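Local coordinates for protein GCN5-related N-acetyltransferase (Kribbella flavida, PDB 4MY0) that probably transfers the acetyl group of acetyl-coenzyme A to amino groups of aminoglycosides, working as a GCN5-related N-acetyltransferase, at residues L54-G59 / R97-L102; A148-L153 / D261-L266. All coordinates share one frame; numbering follows the deposited sequence.

Interaction 1 comes first along the chain, wholly within the first acetyltransferase (GNAT) domain, where helix 99-113 packs on strand 53-58. Interaction 2 follows, joining helix 147-151 and the turn after it to the short helix 263-266, the latter in the second acetyltransferase domain. Their centres are 49 Å apart, on opposite sides of the chain's centre, and their nearest atoms are about 35 Å apart, so neither contact touches the other. What relates them is the coenzyme. Segment 97-102 holds the pyrophosphate of the chain's own AC8, whereas R151 of segment 148-153 reaches an acetyl-CoA gripped by the equivalent loop of a fourth subunit. Coenzyme sites thus lie at subunit interfaces in this six-chain assembly.

Interaction 1 of 2, residues L54-G59 / R97-L102; sequences LGVVSG and RGVGSL. With AC8 ([(2R,3R,4R,5R)-5-(6-amino-9H-purin-9-yl)-3,4-bis(phosphonooxy)tetrahydrofuran-2-yl]methyl (3R)-3-hydroxy-2,2-dimethyl-4-oxo-4-({3-oxo-3-[(2-sulfanylethyl)amino]propyl}amino)butyl dihydrogen diphosphate), chain L.
V56, pointing from its strand at the first turn of helix 99-113, puts one methyl against V99 and the other chiefly against L102. CG1 stands anti to the backbone N (chi1 171°) and meets V99 CG1 at 4.0 Å. The other branch, V56 CG2, lies beside its own N and touches L102 CD1 at 3.6 Å. L102 does not aim its CB straight at the strand; with CG anti to N (chi1 -175°), the second torsion brings the CD1 methyl over to V56. The contact is small and purely apolar.

The same turn also has a polar side, which belongs to the ligand AC8. G98, the N-cap residue, gives its N to AC8 O2A at 2.7 Å, and G100 N donates to AC8 O4A, also at 2.7 Å, so both phosphates of the pyrophosphate are held. With no side chain on G100, the pyrophosphate can lie close against the backbone there. S101 grips AC8 O1A twice, with OG at 2.7 Å and its backbone N, less straight, at 3.0 Å. R95, G98 and G100 fit the R-x-x-G-x-G signature of GNAT enzymes, whose loop and helix start carry the coenzyme pyrophosphate; the helix dipole probably adds to the attraction.

Strand 53-58 runs between strands 8-12 and 61-75, antiparallel to both. V63 and A64 of strand 61-75 also touch V99, while L103, one residue further along helix 99-113, packs on L54 and V56, extending the helix-on-sheet contact.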
ATOM      1  N   LEU C  54     -11.204  19.431 -35.515  1.00 21.60           N
ATOM      2  CA  LEU C  54     -11.502  20.850 -35.349  1.00 28.13           C
ATOM      3  C   LEU C  54     -10.572  21.504 -34.336  1.00 28.58           C
ATOM      4  O   LEU C  54     -10.040  20.841 -33.442  1.00 20.22           O
ATOM      5  CB  LEU C  54     -12.957  21.052 -34.933  1.00 28.80           C
ATOM      6  CG  LEU C  54     -13.955  20.705 -36.045  1.00 34.29           C
ATOM      7  CD1 LEU C  54     -15.331  20.669 -35.498  1.00 35.77           C
ATOM      8  CD2 LEU C  54     -13.885  21.726 -37.152  1.00 33.83           C
ATOM      9  N   GLY C  55     -10.363  22.807 -34.484  1.00 27.65           N
ATOM     10  CA  GLY C  55      -9.550  23.524 -33.522  1.00 25.84           C
ATOM     11  C   GLY C  55      -9.999  24.959 -33.350  1.00 27.01           C
ATOM     12  O   GLY C  55     -10.850  25.454 -34.105  1.00 26.81           O
ATOM     13  N   VAL C  56      -9.441  25.618 -32.337  1.00 20.71           N
ATOM     14  CA  VAL C  56      -9.593  27.057 -32.191  1.00 21.19           C
ATOM     15  C   VAL C  56      -8.211  27.688 -32.305  1.00 26.67           C
ATOM     16  O   VAL C  56      -7.260  27.183 -31.697  1.00 22.47           O
ATOM     17  CB  VAL C  56     -10.207  27.440 -30.840  1.00 23.87           C
ATOM     18  CG1 VAL C  56     -10.132  28.960 -30.646  1.00 24.73           C
ATOM     19  CG2 VAL C  56     -11.652  26.966 -30.769  1.00 23.06           C
ATOM     20  N   VAL C  57      -8.075  28.751 -33.106  1.00 28.17           N
ATOM     21  CA  VAL C  57      -6.823  29.505 -33.107  1.00 31.01           C
ATOM     22  C   VAL C  57      -7.021  30.903 -32.536  1.00 33.84           C
ATOM     23  O   VAL C  57      -8.149  31.411 -32.487  1.00 30.21           O
ATOM     24  CB  VAL C  57      -6.174  29.643 -34.506  1.00 34.93           C
ATOM     25  CG1 VAL C  57      -5.796  28.279 -35.075  1.00 32.37           C
ATOM     26  CG2 VAL C  57      -7.080  30.438 -35.462  1.00 36.00           C
ATOM     27  N   SER C  58      -5.915  31.496 -32.083  1.00 33.32           N
ATOM     28  CA  SER C  58      -5.835  32.914 -31.754  1.00 37.20           C
ATOM     29  C   SER C  58      -4.716  33.484 -32.619  1.00 36.38           C
ATOM     30  O   SER C  58      -3.535  33.172 -32.408  1.00 35.50           O
ATOM     31  CB  SER C  58      -5.513  33.106 -30.270  1.00 38.77           C
ATOM     32  OG  SER C  58      -5.525  34.480 -29.914  1.00 38.53           O
ATOM     33  N   GLY C  59      -5.077  34.306 -33.602  1.00 39.33           N
ATOM     34  CA  GLY C  59      -4.125  34.687 -34.628  1.00 36.60           C
ATOM     35  C   GLY C  59      -3.832  33.432 -35.427  1.00 39.36           C
ATOM     36  O   GLY C  59      -4.755  32.835 -35.992  1.00 41.49           O
ATOM     37  N   ARG C  97     -12.559  30.573 -20.316  1.00 21.13           N
ATOM     38  CA  ARG C  97     -12.817  31.794 -21.075  1.00 19.32           C
ATOM     39  C   ARG C  97     -13.802  31.567 -22.224  1.00 22.34           C
ATOM     40  O   ARG C  97     -13.960  32.438 -23.087  1.00 21.77           O
ATOM     41  CB  ARG C  97     -11.497  32.316 -21.650  1.00 19.47           C
ATOM     42  CG  ARG C  97     -10.482  32.621 -20.563  1.00 25.67           C
ATOM     43  CD  ARG C  97      -9.105  32.956 -21.097  1.00 27.12           C
ATOM     44  NE  ARG C  97      -8.119  32.718 -20.046  1.00 29.73           N
ATOM     45  CZ  ARG C  97      -7.809  33.585 -19.083  1.00 28.00           C
ATOM     46  NH1 ARG C  97      -6.911  33.259 -18.158  1.00 28.74           N
ATOM     47  NH2 ARG C  97      -8.389  34.772 -19.038  1.00 25.03           N
ATOM     48  N   GLY C  98     -14.455  30.403 -22.250  1.00 22.24           N
ATOM     49  CA  GLY C  98     -15.407  30.105 -23.324  1.00 23.15           C
ATOM     50  C   GLY C  98     -14.817  29.447 -24.571  1.00 24.41           C
ATOM     51  O   GLY C  98     -15.549  29.154 -25.518  1.00 25.38           O
ATOM     52  N   VAL C  99     -13.508  29.194 -24.583  1.00 19.43           N
ATOM     53  CA  VAL C  99     -12.874  28.571 -25.749  1.00 18.45           C
ATOM     54  C   VAL C  99     -13.326  27.111 -26.007  1.00 20.17           C
ATOM     55  O   VAL C  99     -13.698  26.748 -27.134  1.00 21.02           O
ATOM     56  CB  VAL C  99     -11.340  28.691 -25.677  1.00 22.74           C
ATOM     57  CG1 VAL C  99     -10.665  27.932 -26.839  1.00 18.34           C
ATOM     58  CG2 VAL C  99     -10.938  30.174 -25.679  1.00 19.10           C
ATOM     59  N   GLY C 100     -13.308  26.285 -24.972  1.00 17.12           N
ATOM     60  CA  GLY C 100     -13.785  24.913 -25.095  1.00 17.13           C
ATOM     61  C   GLY C 100     -15.224  24.815 -25.587  1.00 21.06           C
ATOM     62  O   GLY C 100     -15.566  23.910 -26.349  1.00 20.74           O
ATOM     63  N   SER C 101     -16.067  25.749 -25.154  1.00 20.17           N
ATOM     64  CA  SER C 101     -17.466  25.790 -25.576  1.00 22.92           C
ATOM     65  C   SER C 101     -17.592  26.200 -27.037  1.00 22.44           C
ATOM     66  O   SER C 101     -18.452  25.697 -27.769  1.00 26.65           O
ATOM     67  CB  SER C 101     -18.254  26.775 -24.698  1.00 24.43           C
ATOM     68  OG  SER C 101     -18.360  26.290 -23.372  1.00 26.43           O
ATOM     69  N   LEU C 102     -16.740  27.124 -27.460  1.00 20.00           N
ATOM     70  CA  LEU C 102     -16.744  27.577 -28.851  1.00 25.86           C
ATOM     71  C   LEU C 102     -16.298  26.403 -29.739  1.00 19.90           C
ATOM     72  O   LEU C 102     -16.889  26.137 -30.787  1.00 20.68           O
ATOM     73  CB  LEU C 102     -15.824  28.800 -28.990  1.00 20.75           C
ATOM     74  CG  LEU C 102     -15.620  29.654 -30.254  1.00 29.47           C
ATOM     75  CD1 LEU C 102     -14.560  29.068 -31.103  1.00 34.54           C
ATOM     76  CD2 LEU C 102     -16.905  29.876 -31.085  1.00 31.00           C
TER
HETATM   77  N1A AC8 L 400     -14.009  22.043 -13.435  1.00 23.19           N
HETATM   78  O1A AC8 L 400     -15.909  26.902 -22.387  1.00 21.14           O
HETATM   79  P1A AC8 L 400     -15.240  26.957 -21.022  1.00 20.76           P
HETATM   80  C1B AC8 L 400     -16.704  24.862 -16.753  1.00 23.95           C
HETATM   81  S1P AC8 L 400     -12.941  15.580 -21.887  1.00 23.81           S
HETATM   82  C2A AC8 L 400     -15.255  22.535 -13.303  1.00 22.28           C
HETATM   83  O2A AC8 L 400     -14.482  28.204 -20.664  1.00 17.21           O
HETATM   84  P2A AC8 L 400     -12.771  25.490 -21.235  1.00 20.04           P
HETATM   85  C2B AC8 L 400     -16.675  26.372 -16.805  1.00 24.68           C
HETATM   86  O2B AC8 L 400     -16.791  26.912 -15.482  1.00 29.90           O
HETATM   87  O2C AC8 L 400     -16.552  29.339 -16.066  1.00 70.56           O
HETATM   88  C2P AC8 L 400     -12.033  17.106 -21.458  1.00 24.40           C
HETATM   89  N3A AC8 L 400     -15.804  23.266 -14.284  1.00 21.91           N
HETATM   90  O3A AC8 L 400     -14.343  25.637 -20.920  1.00 23.57           O
HETATM   91  C3B AC8 L 400     -17.899  26.672 -17.676  1.00 23.31           C
HETATM   92  O3B AC8 L 400     -19.080  26.544 -16.877  1.00 27.38           O
HETATM   93  P3B AC8 L 400     -19.930  27.775 -16.244  1.00 70.38           P
HETATM   94  O3C AC8 L 400     -14.591  28.020 -15.208  1.00 71.19           O
HETATM   95  C3P AC8 L 400     -10.603  16.694 -21.728  1.00 28.57           C
HETATM   96  C4A AC8 L 400     -15.102  23.509 -15.424  1.00 23.41           C
HETATM   97  O4A AC8 L 400     -12.418  26.360 -22.422  1.00 19.20           O
HETATM   98  C4B AC8 L 400     -17.974  25.504 -18.641  1.00 25.11           C
HETATM   99  O4B AC8 L 400     -17.210  24.457 -18.033  1.00 19.76           O
HETATM  100  O4C AC8 L 400     -16.499  28.561 -13.648  1.00 70.24           O
HETATM  101  P4C AC8 L 400     -16.062  28.311 -15.072  1.00 69.25           P
HETATM  102  N4P AC8 L 400      -9.556  17.675 -21.455  1.00 25.14           N
HETATM  103  C5A AC8 L 400     -13.821  23.002 -15.581  1.00 26.90           C
HETATM  104  O5A AC8 L 400     -12.025  25.623 -19.940  1.00 19.76           O
HETATM  105  C5B AC8 L 400     -17.394  25.826 -20.015  1.00 22.57           C
HETATM  106  O5B AC8 L 400     -16.281  26.693 -19.830  1.00 24.35           O
HETATM  107  C5P AC8 L 400      -9.101  18.116 -20.288  1.00 22.56           C
HETATM  108  O5P AC8 L 400      -9.614  17.764 -19.231  1.00 20.98           O
HETATM  109  C6A AC8 L 400     -13.272  22.248 -14.550  1.00 23.11           C
HETATM  110  N6A AC8 L 400     -12.018  21.736 -14.654  1.00 22.49           N
HETATM  111  O6A AC8 L 400     -12.706  23.947 -21.670  1.00 20.65           O
HETATM  112  C6P AC8 L 400      -7.916  19.051 -20.357  1.00 20.66           C
HETATM  113  N7A AC8 L 400     -13.360  23.401 -16.792  1.00 27.11           N
HETATM  114  O7A AC8 L 400     -18.953  28.687 -15.540  1.00 66.54           O
HETATM  115  C7P AC8 L 400      -7.856  20.138 -19.274  1.00 20.09           C
HETATM  116  C8A AC8 L 400     -14.345  24.132 -17.375  1.00 28.59           C
HETATM  117  O8A AC8 L 400     -20.616  28.408 -17.439  1.00 68.78           O
HETATM  118  N8P AC8 L 400      -8.979  21.050 -19.506  1.00 18.92           N
HETATM  119  N9A AC8 L 400     -15.393  24.202 -16.528  1.00 24.30           N
HETATM  120  O9A AC8 L 400     -20.865  27.071 -15.285  1.00 72.01           O
HETATM  121  C9P AC8 L 400      -9.291  21.702 -20.625  1.00 24.14           C
HETATM  122  O9P AC8 L 400      -8.594  21.595 -21.621  1.00 19.56           O
HETATM  123  CAP AC8 L 400     -10.515  22.601 -20.645  1.00 21.27           C
HETATM  124  OAP AC8 L 400     -10.612  23.320 -19.414  1.00 24.03           O
HETATM  125  CBP AC8 L 400     -11.840  21.855 -20.853  1.00 17.42           C
HETATM  126  CCP AC8 L 400     -12.981  22.881 -20.757  1.00 20.75           C
HETATM  127  CDP AC8 L 400     -11.870  21.205 -22.232  1.00 16.46           C
HETATM  128  CEP AC8 L 400     -12.054  20.791 -19.789  1.00 14.19           C

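Interaction 2 of 2, residues A148-L153 / D261-L266; sequences ADLRSL and DPVHLL. With ACO (acetyl coenzyme *a), chain P.
L153, in the turn that follows helix 147-151, meets L266 in the short, weakly bonded helix about 263-266, and the touch is part side chain, part backbone. L153 CD2 lies 3.7 Å from the carbonyl oxygen L266 O and 4.4 Å from L266 CB; its CG sits beside the backbone N (chi1 -72°), which sends the branch across to the other segment. A second apolar contact, equally loose, runs from L150 CD2 to V263 CG2 at 4.4 Å.

None of the hydrogen bonds links the two segments; two side-chain bonds within them turn the backbone locally. D261 OD2 accepts from V263 N at 2.9 Å through its anti lone pair, a capping Asx turn with a nearly straight N-H...O angle of 164°. S152 OG turns back to D149 O at 3.2 Å, approaching from above the carbonyl plane.

Coenzyme contacts come from R151, which leaves the helix as an extended arm. One face of its guanidinium meets the adenine of ACO, offset toward the guanidinium rim, with NH1 3.2 Å from ACO C4A, while the ribose hydroxyl ACO O2B lies in plane at the edge, 3.3 Å from R151 NH1, in a longish hydrogen bond. S248 and the pyrophosphate loop of a fourth subunit complete this site.

L265 packs on A363 of a third subunit. The carboxylate of D149 accepts from the backbone N of E268 and H269, just beyond helix 263-266. W240 of helix 233-244 packs on L150, L153 and V263 together, so that helix joins both segments.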
ATOM      1  N   ALA C 148      -7.628 -19.615 -12.973  1.00 25.23           N
ATOM      2  CA  ALA C 148      -7.718 -21.079 -12.831  1.00 28.37           C
ATOM      3  C   ALA C 148      -9.165 -21.546 -12.967  1.00 33.52           C
ATOM      4  O   ALA C 148      -9.438 -22.680 -13.358  1.00 36.48           O
ATOM      5  CB  ALA C 148      -7.140 -21.532 -11.481  1.00 27.83           C
ATOM      6  N   ASP C 149     -10.092 -20.660 -12.621  1.00 34.59           N
ATOM      7  CA  ASP C 149     -11.518 -20.945 -12.715  1.00 36.88           C
ATOM      8  C   ASP C 149     -11.952 -21.012 -14.191  1.00 31.42           C
ATOM      9  O   ASP C 149     -12.658 -21.936 -14.607  1.00 34.64           O
ATOM     10  CB  ASP C 149     -12.274 -19.835 -11.979  1.00 44.16           C
ATOM     11  CG  ASP C 149     -13.733 -20.159 -11.753  1.00 54.56           C
ATOM     12  OD1 ASP C 149     -14.244 -21.151 -12.338  1.00 58.34           O
ATOM     13  OD2 ASP C 149     -14.373 -19.400 -10.991  1.00 56.61           O
ATOM     14  N   LEU C 150     -11.517 -20.030 -14.972  1.00 26.52           N
ATOM     15  CA  LEU C 150     -11.811 -19.977 -16.400  1.00 26.32           C
ATOM     16  C   LEU C 150     -11.216 -21.180 -17.122  1.00 29.20           C
ATOM     17  O   LEU C 150     -11.812 -21.738 -18.056  1.00 29.12           O
ATOM     18  CB  LEU C 150     -11.225 -18.694 -16.978  1.00 23.54           C
ATOM     19  CG  LEU C 150     -11.834 -17.423 -16.397  1.00 26.68           C
ATOM     20  CD1 LEU C 150     -11.242 -16.205 -17.062  1.00 25.44           C
ATOM     21  CD2 LEU C 150     -13.330 -17.434 -16.574  1.00 27.85           C
ATOM     22  N   ARG C 151     -10.037 -21.586 -16.665  1.00 30.81           N
ATOM     23  CA  ARG C 151      -9.269 -22.625 -17.323  1.00 27.20           C
ATOM     24  C   ARG C 151     -10.037 -23.947 -17.370  1.00 31.86           C
ATOM     25  O   ARG C 151      -9.873 -24.732 -18.305  1.00 32.47           O
ATOM     26  CB  ARG C 151      -7.941 -22.815 -16.597  1.00 28.03           C
ATOM     27  CG  ARG C 151      -7.087 -23.892 -17.218  1.00 29.54           C
ATOM     28  CD  ARG C 151      -5.809 -24.149 -16.446  1.00 33.51           C
ATOM     29  NE  ARG C 151      -5.203 -25.343 -17.009  1.00 36.78           N
ATOM     30  CZ  ARG C 151      -5.435 -26.562 -16.550  1.00 36.66           C
ATOM     31  NH1 ARG C 151      -4.883 -27.612 -17.142  1.00 38.64           N
ATOM     32  NH2 ARG C 151      -6.219 -26.724 -15.494  1.00 32.75           N
ATOM     33  N   SER C 152     -10.883 -24.189 -16.374  1.00 34.34           N
ATOM     34  CA  SER C 152     -11.579 -25.475 -16.298  1.00 35.39           C
ATOM     35  C   SER C 152     -13.016 -25.441 -16.818  1.00 36.19           C
ATOM     36  O   SER C 152     -13.801 -26.325 -16.488  1.00 37.67           O
ATOM     37  CB  SER C 152     -11.570 -25.994 -14.862  1.00 40.89           C
ATOM     38  OG  SER C 152     -12.240 -25.080 -14.017  1.00 48.90           O
ATOM     39  N   LEU C 153     -13.357 -24.446 -17.641  1.00 36.60           N
ATOM     40  CA  LEU C 153     -14.714 -24.350 -18.187  1.00 33.29           C
ATOM     41  C   LEU C 153     -15.046 -25.418 -19.231  1.00 38.43           C
ATOM     42  O   LEU C 153     -16.220 -25.687 -19.488  1.00 41.75           O
ATOM     43  CB  LEU C 153     -15.002 -22.947 -18.728  1.00 31.57           C
ATOM     44  CG  LEU C 153     -15.176 -21.917 -17.618  1.00 29.91           C
ATOM     45  CD1 LEU C 153     -15.451 -20.546 -18.197  1.00 31.95           C
ATOM     46  CD2 LEU C 153     -16.287 -22.335 -16.655  1.00 31.57           C
ATOM     47  N   ASP C 261     -23.367 -10.428 -18.788  1.00 37.25           N
ATOM     48  CA  ASP C 261     -22.631 -11.444 -19.546  1.00 31.83           C
ATOM     49  C   ASP C 261     -22.820 -12.835 -18.924  1.00 30.79           C
ATOM     50  O   ASP C 261     -22.777 -12.985 -17.699  1.00 31.07           O
ATOM     51  CB  ASP C 261     -21.143 -11.098 -19.630  1.00 33.53           C
ATOM     52  CG  ASP C 261     -20.409 -11.927 -20.673  1.00 37.75           C
ATOM     53  OD1 ASP C 261     -20.100 -11.379 -21.757  1.00 35.68           O
ATOM     54  OD2 ASP C 261     -20.158 -13.126 -20.416  1.00 41.10           O
ATOM     55  N   PRO C 262     -23.029 -13.853 -19.775  1.00 29.31           N
ATOM     56  CA  PRO C 262     -23.209 -15.241 -19.333  1.00 30.65           C
ATOM     57  C   PRO C 262     -22.048 -15.807 -18.514  1.00 28.49           C
ATOM     58  O   PRO C 262     -22.253 -16.807 -17.830  1.00 30.30           O
ATOM     59  CB  PRO C 262     -23.329 -16.016 -20.655  1.00 32.70           C
ATOM     60  CG  PRO C 262     -22.760 -15.109 -21.705  1.00 33.02           C
ATOM     61  CD  PRO C 262     -23.131 -13.734 -21.242  1.00 29.63           C
ATOM     62  N   VAL C 263     -20.859 -15.210 -18.588  1.00 27.55           N
ATOM     63  CA  VAL C 263     -19.715 -15.752 -17.856  1.00 30.09           C
ATOM     64  C   VAL C 263     -19.979 -15.794 -16.334  1.00 32.30           C
ATOM     65  O   VAL C 263     -19.474 -16.680 -15.635  1.00 36.01           O
ATOM     66  CB  VAL C 263     -18.406 -14.983 -18.169  1.00 30.61           C
ATOM     67  CG1 VAL C 263     -18.452 -13.569 -17.593  1.00 28.06           C
ATOM     68  CG2 VAL C 263     -17.198 -15.732 -17.620  1.00 32.69           C
ATOM     69  N   HIS C 264     -20.784 -14.859 -15.829  1.00 26.82           N
ATOM     70  CA  HIS C 264     -21.090 -14.816 -14.397  1.00 27.49           C
ATOM     71  C   HIS C 264     -21.899 -16.050 -13.998  1.00 30.63           C
ATOM     72  O   HIS C 264     -21.872 -16.488 -12.841  1.00 29.55           O
ATOM     73  CB  HIS C 264     -21.861 -13.533 -14.040  1.00 30.50           C
ATOM     74  CG  HIS C 264     -21.130 -12.262 -14.373  1.00 29.70           C
ATOM     75  ND1 HIS C 264     -20.013 -11.840 -13.681  1.00 29.98           N
ATOM     76  CD2 HIS C 264     -21.363 -11.318 -15.319  1.00 30.13           C
ATOM     77  CE1 HIS C 264     -19.586 -10.700 -14.195  1.00 33.78           C
ATOM     78  NE2 HIS C 264     -20.388 -10.361 -15.189  1.00 31.42           N
ATOM     79  N   LEU C 265     -22.610 -16.619 -14.970  1.00 29.15           N
ATOM     80  CA  LEU C 265     -23.436 -17.798 -14.736  1.00 30.76           C
ATOM     81  C   LEU C 265     -22.633 -19.089 -14.895  1.00 32.06           C
ATOM     82  O   LEU C 265     -23.071 -20.160 -14.473  1.00 32.35           O
ATOM     83  CB  LEU C 265     -24.626 -17.807 -15.710  1.00 33.84           C
ATOM     84  CG  LEU C 265     -25.572 -16.604 -15.702  1.00 32.90           C
ATOM     85  CD1 LEU C 265     -26.528 -16.650 -16.886  1.00 35.87           C
ATOM     86  CD2 LEU C 265     -26.354 -16.549 -14.401  1.00 32.17           C
ATOM     87  N   LEU C 266     -21.459 -18.982 -15.508  1.00 32.12           N
ATOM     88  CA  LEU C 266     -20.646 -20.153 -15.832  1.00 31.36           C
ATOM     89  C   LEU C 266     -19.536 -20.418 -14.812  1.00 31.91           C
ATOM     90  O   LEU C 266     -19.254 -21.575 -14.492  1.00 31.63           O
ATOM     91  CB  LEU C 266     -20.015 -19.986 -17.219  1.00 33.20           C
ATOM     92  CG  LEU C 266     -20.948 -19.962 -18.431  1.00 35.02           C
ATOM     93  CD1 LEU C 266     -20.205 -19.547 -19.691  1.00 39.22           C
ATOM     94  CD2 LEU C 266     -21.552 -21.327 -18.613  1.00 37.10           C
TER
HETATM   95  N1A ACO P 400      -2.981 -25.802 -13.723  1.00 38.18           N
HETATM   96  C2A ACO P 400      -3.170 -27.078 -13.322  1.00 37.10           C
HETATM   97  N3A ACO P 400      -2.862 -28.150 -14.084  1.00 35.40           N
HETATM   98  C4A ACO P 400      -2.336 -27.983 -15.320  1.00 38.26           C
HETATM   99  C5A ACO P 400      -2.104 -26.619 -15.828  1.00 39.68           C
HETATM  100  C6A ACO P 400      -2.465 -25.491 -14.938  1.00 37.24           C
HETATM  101  N6A ACO P 400      -2.281 -24.205 -15.335  1.00 37.11           N
HETATM  102  N7A ACO P 400      -1.586 -26.750 -17.067  1.00 41.75           N
HETATM  103  C8A ACO P 400      -1.490 -28.076 -17.337  1.00 42.32           C
HETATM  104  N9A ACO P 400      -1.944 -28.807 -16.296  1.00 41.58           N
HETATM  105  C1B ACO P 400      -1.993 -30.282 -16.202  1.00 37.57           C
HETATM  106  C2B ACO P 400      -3.047 -30.879 -17.106  1.00 35.39           C
HETATM  107  O2B ACO P 400      -4.360 -30.802 -16.535  1.00 34.13           O
HETATM  108  C3B ACO P 400      -2.540 -32.301 -17.201  1.00 37.95           C
HETATM  109  O3B ACO P 400      -2.859 -32.967 -15.983  1.00 43.59           O
HETATM  110  P3B ACO P 400      -4.109 -33.971 -15.849  1.00 64.25           P
HETATM  111  O7A ACO P 400      -5.249 -33.241 -16.528  1.00 63.51           O
HETATM  112  O8A ACO P 400      -3.625 -35.201 -16.585  1.00 63.18           O
HETATM  113  O9A ACO P 400      -4.263 -34.161 -14.359  1.00 66.79           O
HETATM  114  C4B ACO P 400      -1.026 -32.167 -17.189  1.00 38.30           C
HETATM  115  O4B ACO P 400      -0.766 -30.862 -16.648  1.00 38.11           O
HETATM  116  C5B ACO P 400      -0.412 -32.283 -18.583  1.00 35.88           C
HETATM  117  O5B ACO P 400      -1.178 -31.457 -19.465  1.00 32.53           O
HETATM  118  P1A ACO P 400      -0.691 -31.031 -20.943  1.00 30.25           P
HETATM  119  O1A ACO P 400       0.395 -31.954 -21.440  1.00 30.45           O
HETATM  120  O2A ACO P 400      -1.966 -30.789 -21.701  1.00 29.12           O
HETATM  121  O3A ACO P 400       0.042 -29.634 -20.593  1.00 43.87           O
HETATM  122  P2A ACO P 400       0.019 -28.318 -21.518  1.00 34.54           P
HETATM  123  O4A ACO P 400       0.222 -28.764 -22.953  1.00 37.98           O
HETATM  124  O5A ACO P 400      -1.202 -27.526 -21.164  1.00 28.90           O
HETATM  125  O6A ACO P 400       1.362 -27.539 -21.049  1.00 31.95           O
HETATM  126  CBP ACO P 400       2.114 -25.646 -19.759  1.00 26.35           C
HETATM  127  CCP ACO P 400       1.499 -27.038 -19.720  1.00 26.28           C
HETATM  128  CDP ACO P 400       3.528 -25.686 -20.331  1.00 24.61           C
HETATM  129  CEP ACO P 400       2.150 -25.101 -18.339  1.00 22.79           C
HETATM  130  CAP ACO P 400       1.201 -24.808 -20.658  1.00 28.94           C
HETATM  131  OAP ACO P 400      -0.150 -24.896 -20.173  1.00 33.34           O
HETATM  132  C9P ACO P 400       1.656 -23.378 -20.793  1.00 29.31           C
HETATM  133  O9P ACO P 400       2.345 -23.069 -21.758  1.00 24.20           O
HETATM  134  N8P ACO P 400       1.277 -22.494 -19.857  1.00 30.96           N
HETATM  135  C7P ACO P 400       1.637 -21.082 -19.878  1.00 25.08           C
HETATM  136  C6P ACO P 400       3.143 -20.850 -19.792  1.00 25.92           C
HETATM  137  C5P ACO P 400       3.740 -21.611 -18.628  1.00 33.88           C
HETATM  138  O5P ACO P 400       3.214 -21.570 -17.521  1.00 32.26           O
HETATM  139  N4P ACO P 400       4.860 -22.295 -18.867  1.00 34.23           N
HETATM  140  C3P ACO P 400       5.879 -22.454 -17.832  1.00 32.58           C
HETATM  141  C2P ACO P 400       5.928 -23.869 -17.278  1.00 30.34           C
HETATM  142  S1P ACO P 400       7.338 -24.055 -16.219  1.00 30.29           S